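Local atomic coordinates of probable CoA-transferase alpha subunit (Rhodococcus jostii, PDB entry 6COJ), a protein that probably serves as the alpha subunit of a CoA-transferase-family enzyme and binds an acyl-coenzyme A thioester at its interface with a second protein. Residues A[70-75]-A[87-92]; A[93-98]-A[270-275]. The protein carries 1 engineered substitution. One frame throughout, in Å; residues are numbered along the deposited sequence.

Contact 1: residues A[70-75]-A[87-92]; sequences PDLGLL and GFVSLD. With F8G (S-{(3R,5R,9R)-1-[(2R,3S,4R,5R)-5-(6-amino-9H-purin-9-yl)-4-hydroxy-3-(phosphonooxy)tetrahydrofuran-2-yl]-3,5,9-trihydroxy-8,8-dimethyl-3,5-dioxido-10,14-dioxo-2,4,6-trioxa-11,15-diaza-3lambda~5~,5lambda~5~-diphosphaheptadecan-17-yl} (5R,10R)-7-hydroxy-10-methyl-2-oxo-1-oxaspiro[4.5]dec-6-ene-6-carbothioate (non-preferred name)), chain E.
Leu72 with Val89, and Pro70 with Leu91, are the aliphatic pairs that join the start of helix 70-77 to the chain leaving strand 81-86. Leu72 CD2 meets Val89 CG2 at 3.7 Å, the two side chains crossing at about a right angle. Leu72 has CG anti to its own nitrogen (chi1 -174°), which extends its branch out from the helix to this methyl. At the first turn, Leu91 CD2 lies 3.8 Å from Pro70 CD and equally near the proline nitrogen, so one methyl covers that side of the ring. Phe101 of helix 99-106 packs on both Leu72 and Val89, and Met48 and Phe254 close on Pro70, leaving the contact buried. Further out, an ST turn shapes the second segment: Ser90 OG accepts from Asp92 N at 3.0 Å. Asp92 is held in turn by a salt bridge to Arg44. Phe88 departs from the helix instead and meets the bound thioester, its CD2 standing 3.2 Å from the lactone carbonyl oxygen OAN; its ring also meets Trp41. The arrangement belongs to a beta-alpha-beta unit of the Rossmann-like parallel sheet, in which the chain leaving strand 81-86 carries Phe88 to the ligand.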
loop_
_atom_site.group_PDB
_atom_site.type_symbol
_atom_site.label_atom_id
_atom_site.label_comp_id
_atom_site.label_asym_id
_atom_site.label_seq_id
_atom_site.Cartn_x
_atom_site.Cartn_y
_atom_site.Cartn_z
ATOM N N PRO A 70 21.628 10.075 -10.251
ATOM C CA PRO A 70 22.273 11.247 -10.869
ATOM C C PRO A 70 21.478 12.532 -10.716
ATOM O O PRO A 70 22.030 13.613 -10.978
ATOM C CB PRO A 70 22.406 10.841 -12.340
ATOM C CG PRO A 70 21.253 9.863 -12.555
ATOM C CD PRO A 70 21.158 9.098 -11.251
ATOM N N ASP A 71 20.200 12.447 -10.337
ATOM C CA ASP A 71 19.452 13.638 -9.951
ATOM C C ASP A 71 20.138 14.349 -8.793
ATOM O O ASP A 71 20.414 15.558 -8.855
ATOM C CB ASP A 71 18.009 13.259 -9.575
ATOM C CG ASP A 71 17.912 12.209 -8.457
ATOM O OD1 ASP A 71 18.736 11.270 -8.400
ATOM O OD2 ASP A 71 16.985 12.340 -7.624
ATOM N N LEU A 72 20.434 13.603 -7.732
ATOM C CA LEU A 72 21.106 14.181 -6.576
ATOM C C LEU A 72 22.530 14.594 -6.921
ATOM O O LEU A 72 23.005 15.635 -6.458
ATOM C CB LEU A 72 21.081 13.175 -5.421
ATOM C CG LEU A 72 21.613 13.665 -4.076
ATOM C CD1 LEU A 72 20.883 14.924 -3.628
ATOM C CD2 LEU A 72 21.487 12.564 -3.029
ATOM N N GLY A 73 23.221 13.801 -7.747
ATOM C CA GLY A 73 24.556 14.187 -8.177
ATOM C C GLY A 73 24.575 15.522 -8.894
ATOM O O GLY A 73 25.389 16.399 -8.584
ATOM N N LEU A 74 23.670 15.705 -9.860
ATOM C CA LEU A 74 23.644 16.975 -10.580
ATOM C C LEU A 74 23.332 18.137 -9.643
ATOM O O LEU A 74 23.960 19.197 -9.723
ATOM C CB LEU A 74 22.643 16.915 -11.733
ATOM C CG LEU A 74 23.094 16.163 -12.987
ATOM C CD1 LEU A 74 21.930 16.046 -13.965
ATOM C CD2 LEU A 74 24.302 16.837 -13.658
ATOM N N LEU A 75 22.377 17.955 -8.726
ATOM C CA LEU A 75 22.084 19.027 -7.780
ATOM C C LEU A 75 23.300 19.347 -6.912
ATOM O O LEU A 75 23.581 20.519 -6.627
ATOM C CB LEU A 75 20.872 18.645 -6.924
ATOM C CG LEU A 75 19.559 18.596 -7.708
ATOM C CD1 LEU A 75 18.456 18.009 -6.834
ATOM C CD2 LEU A 75 19.156 19.972 -8.222
ATOM N N GLY A 87 17.540 6.808 0.990
ATOM C CA GLY A 87 17.747 5.423 1.363
ATOM C C GLY A 87 19.029 4.874 0.779
ATOM O O GLY A 87 19.583 3.891 1.280
ATOM N N PHE A 88 19.500 5.507 -0.290
ATOM C CA PHE A 88 20.760 5.157 -0.935
ATOM C C PHE A 88 21.031 6.228 -1.977
ATOM O O PHE A 88 20.168 7.057 -2.276
ATOM C CB PHE A 88 20.673 3.787 -1.622
ATOM C CG PHE A 88 19.655 3.727 -2.730
ATOM C CD1 PHE A 88 19.986 4.135 -4.020
ATOM C CD2 PHE A 88 18.369 3.248 -2.490
ATOM C CE1 PHE A 88 19.050 4.096 -5.044
ATOM C CE2 PHE A 88 17.434 3.189 -3.518
ATOM C CZ PHE A 88 17.776 3.613 -4.789
ATOM N N VAL A 89 22.237 6.198 -2.532
ATOM C CA VAL A 89 22.541 6.912 -3.769
ATOM C C VAL A 89 23.283 5.940 -4.673
ATOM O O VAL A 89 24.324 5.398 -4.284
ATOM C CB VAL A 89 23.382 8.182 -3.539
ATOM C CG1 VAL A 89 23.647 8.876 -4.882
ATOM C CG2 VAL A 89 22.667 9.128 -2.567
ATOM N N SER A 90 22.733 5.687 -5.863
ATOM C CA SER A 90 23.347 4.720 -6.763
ATOM C C SER A 90 23.084 5.112 -8.204
ATOM O O SER A 90 22.001 5.610 -8.535
ATOM C CB SER A 90 22.782 3.312 -6.539
ATOM O OG SER A 90 23.416 2.378 -7.403
ATOM N N LEU A 91 24.089 4.883 -9.054
ATOM C CA LEU A 91 23.931 4.994 -10.497
ATOM C C LEU A 91 23.448 3.695 -11.139
ATOM O O LEU A 91 23.224 3.671 -12.351
ATOM C CB LEU A 91 25.241 5.458 -11.142
ATOM C CG LEU A 91 25.763 6.836 -10.709
ATOM C CD1 LEU A 91 27.061 7.177 -11.431
ATOM C CD2 LEU A 91 24.721 7.918 -10.958
ATOM N N ASP A 92 23.317 2.615 -10.360
ATOM C CA ASP A 92 22.804 1.317 -10.808
ATOM C C ASP A 92 23.770 0.541 -11.703
ATOM O O ASP A 92 23.803 -0.692 -11.658
ATOM C CB ASP A 92 21.403 1.428 -11.420
ATOM C CG ASP A 92 20.326 1.541 -10.362
ATOM O OD1 ASP A 92 20.388 0.776 -9.373
ATOM O OD2 ASP A 92 19.429 2.398 -10.494
HETATM C C4 F8G E . 39.243 3.745 1.982
HETATM C C5 F8G E . 39.104 3.496 3.424
HETATM C C6 F8G E . 39.026 4.668 4.329
HETATM C C8 F8G E . 39.194 1.596 2.343
HETATM N N1 F8G E . 39.082 5.914 3.803
HETATM N N3 F8G E . 39.296 5.010 1.504
HETATM C "C1'" F8G E . 39.418 2.372 -0.065
HETATM C C2 F8G E . 39.221 6.194 2.367
HETATM C "C2'" F8G E . 40.299 1.222 -0.510
HETATM C "C3'" F8G E . 39.669 0.869 -1.838
HETATM C "C4'" F8G E . 38.198 1.053 -1.573
HETATM C "C5'" F8G E . 37.602 -0.243 -1.066
HETATM C CAA F8G E . 15.894 -4.983 0.208
HETATM C CAB F8G E . 17.363 -5.054 -0.127
HETATM C CAC F8G E . 18.005 -4.102 -0.836
HETATM C CAD F8G E . 17.232 -3.086 -1.664
HETATM C CAE F8G E . 15.731 -3.366 -1.620
HETATM C CAF F8G E . 15.279 -3.663 -0.206
HETATM C CAG F8G E . 19.473 -3.994 -0.770
HETATM C CAI F8G E . 14.907 -2.216 -2.180
HETATM C CAK F8G E . 17.697 -2.944 -3.129
HETATM C CAL F8G E . 18.291 -1.538 -3.326
HETATM C CAM F8G E . 18.143 -0.934 -1.951
HETATM C CAQ F8G E . 22.092 -4.403 -0.144
HETATM C CAR F8G E . 22.644 -4.869 -1.480
HETATM C CAT F8G E . 25.059 -4.862 -1.431
HETATM C CAU F8G E . 26.305 -4.222 -2.012
HETATM C CAV F8G E . 27.567 -4.476 -1.194
HETATM C CAX F8G E . 29.452 -4.622 -2.680
HETATM C CAY F8G E . 30.691 -3.991 -3.261
HETATM C CAZ F8G E . 31.973 -4.562 -2.645
HETATM C CBA F8G E . 33.160 -3.743 -3.131
HETATM C CBM F8G E . 31.896 -4.452 -1.129
HETATM C CBN F8G E . 32.205 -6.011 -3.055
HETATM N N6 F8G E . 38.898 4.495 5.666
HETATM N N7 F8G E . 39.082 2.156 3.576
HETATM N N9 F8G E . 39.302 2.550 1.401
HETATM N NAS F8G E . 23.922 -4.268 -1.777
HETATM N NAW F8G E . 28.732 -3.886 -1.839
HETATM O "O2'" F8G E . 41.665 1.616 -0.664
HETATM O "O3'" F8G E . 39.998 1.851 -2.804
HETATM O "O4'" F8G E . 38.116 2.048 -0.556
HETATM O "O5'" F8G E . 37.660 -1.209 -2.111
HETATM O OAH F8G E . 17.942 -6.040 0.280
HETATM O OAJ F8G E . 20.025 -3.077 -1.366
HETATM O OAN F8G E . 18.529 0.148 -1.568
HETATM O OAO F8G E . 17.452 -1.820 -1.055
HETATM O OBB F8G E . 32.884 -2.394 -2.787
HETATM O OBD F8G E . 35.139 -1.256 -2.217
HETATM O OBJ F8G E . 25.090 -5.853 -0.711
HETATM O OBK F8G E . 29.109 -5.757 -2.976
HETATM O OBL F8G E . 30.715 -4.182 -4.684
HETATM O OBO F8G E . 33.211 0.088 -2.974
HETATM O OBP F8G E . 34.284 -1.384 -4.688
HETATM O OBQ F8G E . 36.507 -3.055 -3.473
HETATM O OBR F8G E . 36.412 -3.070 -0.971
HETATM O OCI F8G E . 41.215 2.682 -4.865
HETATM O OCJ F8G E . 42.425 1.395 -3.120
HETATM O OCK F8G E . 40.767 0.254 -4.594
HETATM P PBC F8G E . 33.894 -1.228 -3.238
HETATM P PBE F8G E . 36.423 -2.220 -2.219
HETATM P PCH F8G E . 41.133 1.537 -3.886
HETATM S SAP F8G E . 20.464 -5.045 0.085
#

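Contact 2: residues A[93-98]-A[270-275]; sequences SAPFYD and HYAESA. With F8G (S-{(3R,5R,9R)-1-[(2R,3S,4R,5R)-5-(6-amino-9H-purin-9-yl)-4-hydroxy-3-(phosphonooxy)tetrahydrofuran-2-yl]-3,5,9-trihydroxy-8,8-dimethyl-3,5-dioxido-10,14-dioxo-2,4,6-trioxa-11,15-diaza-3lambda~5~,5lambda~5~-diphosphaheptadecan-17-yl} (5R,10R)-7-hydroxy-10-methyl-2-oxo-1-oxaspiro[4.5]dec-6-ene-6-carbothioate (non-preferred name)), chain E.
Asp98 and Tyr271 each hold CG anti to the backbone nitrogen, at chi1 -178° and 154° respectively, and these extended torsions bring carboxylate and phenol together although neither CB aims straight at the other segment. Tyr271 OH donates to Asp98 OD2 over 2.6 Å, and OD2 accepts with its syn lone pair, on the side of the other carboxylate oxygen. OD2 lies in the plane of the phenol ring at its edge, while the carboxylate plane is turned 43° from that ring. Asp98 OD1 is engaged separately: Asp98 is the N-cap of helix 99-106, and OD1 accepts from Phe101 N. The residue therefore joins the start of one helix to the side of another. An alanine here is likely to leave the Tyr271 hydroxyl without its acceptor and the first turn of helix 99-106 without its side-chain cap. Beside this polar link, Ala272 CB packs against the Pro95 ring, 3.9 Å from both CG and CD, where a cis peptide bond precedes the proline. Tyr271 also meets the ring of Phe254 and packs on Phe284 of helix 278-288. Near the end of the tyrosine's helix, His270 O accepts from both Ser274 N (2.9 Å) and Ser274 OG (2.8 Å), which approach from opposite faces of the carbonyl plane. Tyr97 turns instead to the ligand, where its hydroxyl donates to a diphosphate oxygen in the ring plane; the modelled 2.4 Å between Tyr97 OH and F8G OBO is very short, and the exact length is doubtful. An aromatic ring of the neighbouring protein chain meets Tyr97 edge-to-face. Chemically, the buried Asp98 carboxylate receives a phenol on one oxygen and a helix-start N-H on the other, which would probably stabilise its negative charge and fix its rotation beside Tyr97.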
loop_
_atom_site.group_PDB
_atom_site.type_symbol
_atom_site.label_atom_id
_atom_site.label_comp_id
_atom_site.label_asym_id
_atom_site.label_seq_id
_atom_site.Cartn_x
_atom_site.Cartn_y
_atom_site.Cartn_z
ATOM N N SER A 93 24.561 1.245 -12.508
ATOM C CA SER A 93 25.642 0.655 -13.282
ATOM C C SER A 93 26.961 1.242 -12.803
ATOM O O SER A 93 26.989 2.264 -12.110
ATOM C CB SER A 93 25.501 0.968 -14.777
ATOM O OG SER A 93 24.148 1.004 -15.181
ATOM N N ALA A 94 28.059 0.597 -13.192
ATOM C CA ALA A 94 29.394 1.102 -12.873
ATOM C C ALA A 94 29.507 2.548 -13.354
ATOM O O ALA A 94 29.030 2.875 -14.434
ATOM C CB ALA A 94 30.451 0.234 -13.523
ATOM N N PRO A 95 30.149 3.420 -12.562
ATOM C CA PRO A 95 30.919 3.139 -11.346
ATOM C C PRO A 95 30.083 3.057 -10.077
ATOM O O PRO A 95 30.667 3.106 -8.994
ATOM C CB PRO A 95 31.856 4.347 -11.256
ATOM C CG PRO A 95 31.055 5.453 -11.838
ATOM C CD PRO A 95 30.240 4.840 -12.948
ATOM N N PHE A 96 28.754 2.959 -10.220
ATOM C CA PHE A 96 27.820 2.680 -9.127
ATOM C C PHE A 96 27.636 3.855 -8.174
ATOM O O PHE A 96 26.508 4.295 -7.938
ATOM C CB PHE A 96 28.208 1.403 -8.373
ATOM C CG PHE A 96 28.231 0.179 -9.243
ATOM C CD1 PHE A 96 27.050 -0.437 -9.621
ATOM C CD2 PHE A 96 29.429 -0.347 -9.692
ATOM C CE1 PHE A 96 27.065 -1.559 -10.426
ATOM C CE2 PHE A 96 29.449 -1.470 -10.498
ATOM C CZ PHE A 96 28.266 -2.074 -10.866
ATOM N N TYR A 97 28.723 4.364 -7.610
ATOM C CA TYR A 97 28.611 5.502 -6.716
ATOM C C TYR A 97 28.545 6.771 -7.552
ATOM O O TYR A 97 29.254 6.904 -8.552
ATOM C CB TYR A 97 29.816 5.540 -5.774
ATOM C CG TYR A 97 30.088 4.206 -5.092
ATOM C CD1 TYR A 97 29.043 3.423 -4.601
ATOM C CD2 TYR A 97 31.384 3.725 -4.960
ATOM C CE1 TYR A 97 29.289 2.201 -3.984
ATOM C CE2 TYR A 97 31.638 2.508 -4.353
ATOM C CZ TYR A 97 30.587 1.750 -3.868
ATOM O OH TYR A 97 30.859 0.537 -3.257
ATOM N N ASP A 98 27.659 7.685 -7.181
ATOM C CA ASP A 98 27.608 8.952 -7.900
ATOM C C ASP A 98 28.762 9.836 -7.446
ATOM O O ASP A 98 28.880 10.119 -6.247
ATOM C CB ASP A 98 26.285 9.676 -7.699
ATOM C CG ASP A 98 26.234 10.975 -8.487
ATOM O OD1 ASP A 98 26.822 11.976 -8.028
ATOM O OD2 ASP A 98 25.652 10.996 -9.593
ATOM N N HIS A 270 29.926 8.838 -19.320
ATOM C CA HIS A 270 30.554 10.118 -19.639
ATOM C C HIS A 270 30.270 11.161 -18.564
ATOM O O HIS A 270 31.161 11.934 -18.186
ATOM C CB HIS A 270 30.075 10.602 -21.010
ATOM C CG HIS A 270 30.687 11.898 -21.445
ATOM N ND1 HIS A 270 32.028 12.026 -21.735
ATOM C CD2 HIS A 270 30.140 13.118 -21.640
ATOM C CE1 HIS A 270 32.283 13.271 -22.088
ATOM N NE2 HIS A 270 31.155 13.955 -22.037
ATOM N N TYR A 271 29.035 11.198 -18.055
ATOM C CA TYR A 271 28.714 12.071 -16.930
ATOM C C TYR A 271 29.631 11.794 -15.743
ATOM O O TYR A 271 30.232 12.716 -15.173
ATOM C CB TYR A 271 27.236 11.890 -16.545
ATOM C CG TYR A 271 26.922 12.218 -15.101
ATOM C CD1 TYR A 271 26.799 13.537 -14.671
ATOM C CD2 TYR A 271 26.756 11.206 -14.161
ATOM C CE1 TYR A 271 26.520 13.838 -13.343
ATOM C CE2 TYR A 271 26.481 11.496 -12.829
ATOM C CZ TYR A 271 26.361 12.814 -12.428
ATOM O OH TYR A 271 26.080 13.111 -11.116
ATOM N N ALA A 272 29.771 10.516 -15.373
ATOM C CA ALA A 272 30.547 10.164 -14.187
ATOM C C ALA A 272 32.024 10.491 -14.375
ATOM O O ALA A 272 32.659 11.068 -13.485
ATOM C CB ALA A 272 30.345 8.681 -13.855
ATOM N N GLU A 273 32.585 10.137 -15.537
ATOM C CA GLU A 273 33.991 10.436 -15.793
ATOM C C GLU A 273 34.236 11.931 -15.927
ATOM O O GLU A 273 35.340 12.404 -15.635
ATOM C CB GLU A 273 34.481 9.691 -17.036
ATOM C CG GLU A 273 34.775 8.220 -16.791
ATOM C CD GLU A 273 34.480 7.360 -17.999
ATOM O OE1 GLU A 273 34.245 7.924 -19.089
ATOM O OE2 GLU A 273 34.482 6.119 -17.859
ATOM N N SER A 274 33.235 12.698 -16.351
ATOM C CA SER A 274 33.437 14.138 -16.471
ATOM C C SER A 274 33.519 14.829 -15.115
ATOM O O SER A 274 34.048 15.942 -15.033
ATOM C CB SER A 274 32.352 14.765 -17.347
ATOM O OG SER A 274 32.485 14.335 -18.694
ATOM N N ALA A 275 33.032 14.191 -14.051
ATOM C CA ALA A 275 33.096 14.764 -12.714
ATOM C C ALA A 275 34.489 14.695 -12.091
ATOM O O ALA A 275 34.709 15.306 -11.038
ATOM C CB ALA A 275 32.078 14.055 -11.809
HETATM C C4 F8G E . 39.243 3.745 1.982
HETATM C C5 F8G E . 39.104 3.496 3.424
HETATM C C6 F8G E . 39.026 4.668 4.329
HETATM C C8 F8G E . 39.194 1.596 2.343
HETATM N N1 F8G E . 39.082 5.914 3.803
HETATM N N3 F8G E . 39.296 5.010 1.504
HETATM C "C1'" F8G E . 39.418 2.372 -0.065
HETATM C C2 F8G E . 39.221 6.194 2.367
HETATM C "C2'" F8G E . 40.299 1.222 -0.510
HETATM C "C3'" F8G E . 39.669 0.869 -1.838
HETATM C "C4'" F8G E . 38.198 1.053 -1.573
HETATM C "C5'" F8G E . 37.602 -0.243 -1.066
HETATM C CAA F8G E . 15.894 -4.983 0.208
HETATM C CAB F8G E . 17.363 -5.054 -0.127
HETATM C CAC F8G E . 18.005 -4.102 -0.836
HETATM C CAD F8G E . 17.232 -3.086 -1.664
HETATM C CAE F8G E . 15.731 -3.366 -1.620
HETATM C CAF F8G E . 15.279 -3.663 -0.206
HETATM C CAG F8G E . 19.473 -3.994 -0.770
HETATM C CAI F8G E . 14.907 -2.216 -2.180
HETATM C CAK F8G E . 17.697 -2.944 -3.129
HETATM C CAL F8G E . 18.291 -1.538 -3.326
HETATM C CAM F8G E . 18.143 -0.934 -1.951
HETATM C CAQ F8G E . 22.092 -4.403 -0.144
HETATM C CAR F8G E . 22.644 -4.869 -1.480
HETATM C CAT F8G E . 25.059 -4.862 -1.431
HETATM C CAU F8G E . 26.305 -4.222 -2.012
HETATM C CAV F8G E . 27.567 -4.476 -1.194
HETATM C CAX F8G E . 29.452 -4.622 -2.680
HETATM C CAY F8G E . 30.691 -3.991 -3.261
HETATM C CAZ F8G E . 31.973 -4.562 -2.645
HETATM C CBA F8G E . 33.160 -3.743 -3.131
HETATM C CBM F8G E . 31.896 -4.452 -1.129
HETATM C CBN F8G E . 32.205 -6.011 -3.055
HETATM N N6 F8G E . 38.898 4.495 5.666
HETATM N N7 F8G E . 39.082 2.156 3.576
HETATM N N9 F8G E . 39.302 2.550 1.401
HETATM N NAS F8G E . 23.922 -4.268 -1.777
HETATM N NAW F8G E . 28.732 -3.886 -1.839
HETATM O "O2'" F8G E . 41.665 1.616 -0.664
HETATM O "O3'" F8G E . 39.998 1.851 -2.804
HETATM O "O4'" F8G E . 38.116 2.048 -0.556
HETATM O "O5'" F8G E . 37.660 -1.209 -2.111
HETATM O OAH F8G E . 17.942 -6.040 0.280
HETATM O OAJ F8G E . 20.025 -3.077 -1.366
HETATM O OAN F8G E . 18.529 0.148 -1.568
HETATM O OAO F8G E . 17.452 -1.820 -1.055
HETATM O OBB F8G E . 32.884 -2.394 -2.787
HETATM O OBD F8G E . 35.139 -1.256 -2.217
HETATM O OBJ F8G E . 25.090 -5.853 -0.711
HETATM O OBK F8G E . 29.109 -5.757 -2.976
HETATM O OBL F8G E . 30.715 -4.182 -4.684
HETATM O OBO F8G E . 33.211 0.088 -2.974
HETATM O OBP F8G E . 34.284 -1.384 -4.688
HETATM O OBQ F8G E . 36.507 -3.055 -3.473
HETATM O OBR F8G E . 36.412 -3.070 -0.971
HETATM O OCI F8G E . 41.215 2.682 -4.865
HETATM O OCJ F8G E . 42.425 1.395 -3.120
HETATM O OCK F8G E . 40.767 0.254 -4.594
HETATM P PBC F8G E . 33.894 -1.228 -3.238
HETATM P PBE F8G E . 36.423 -2.220 -2.219
HETATM P PCH F8G E . 41.133 1.537 -3.886
HETATM S SAP F8G E . 20.464 -5.045 0.085
#

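The two contacts follow one another along the chain, residue 92 of contact 1 running directly into residue 93 of contact 2, and their centres lie 10 Å apart. Contact 1 sits nearer the middle of the chain, on the parallel sheet's helix 70-77, whereas contact 2 reaches out to the late helix 265-274. They also touch: Leu91 N probably hydrogen-bonds to Phe96 O at 2.7 Å, and Leu91 CD2 packs 3.5 Å from Asp98 OD2. Residues 87-98 thus form one continuous passage, braced by both helices, that reaches the ligand through Phe88 near one end and Tyr97 near the other. Phe88 meets the acyl end of the bound thioester and Tyr97 its diphosphate.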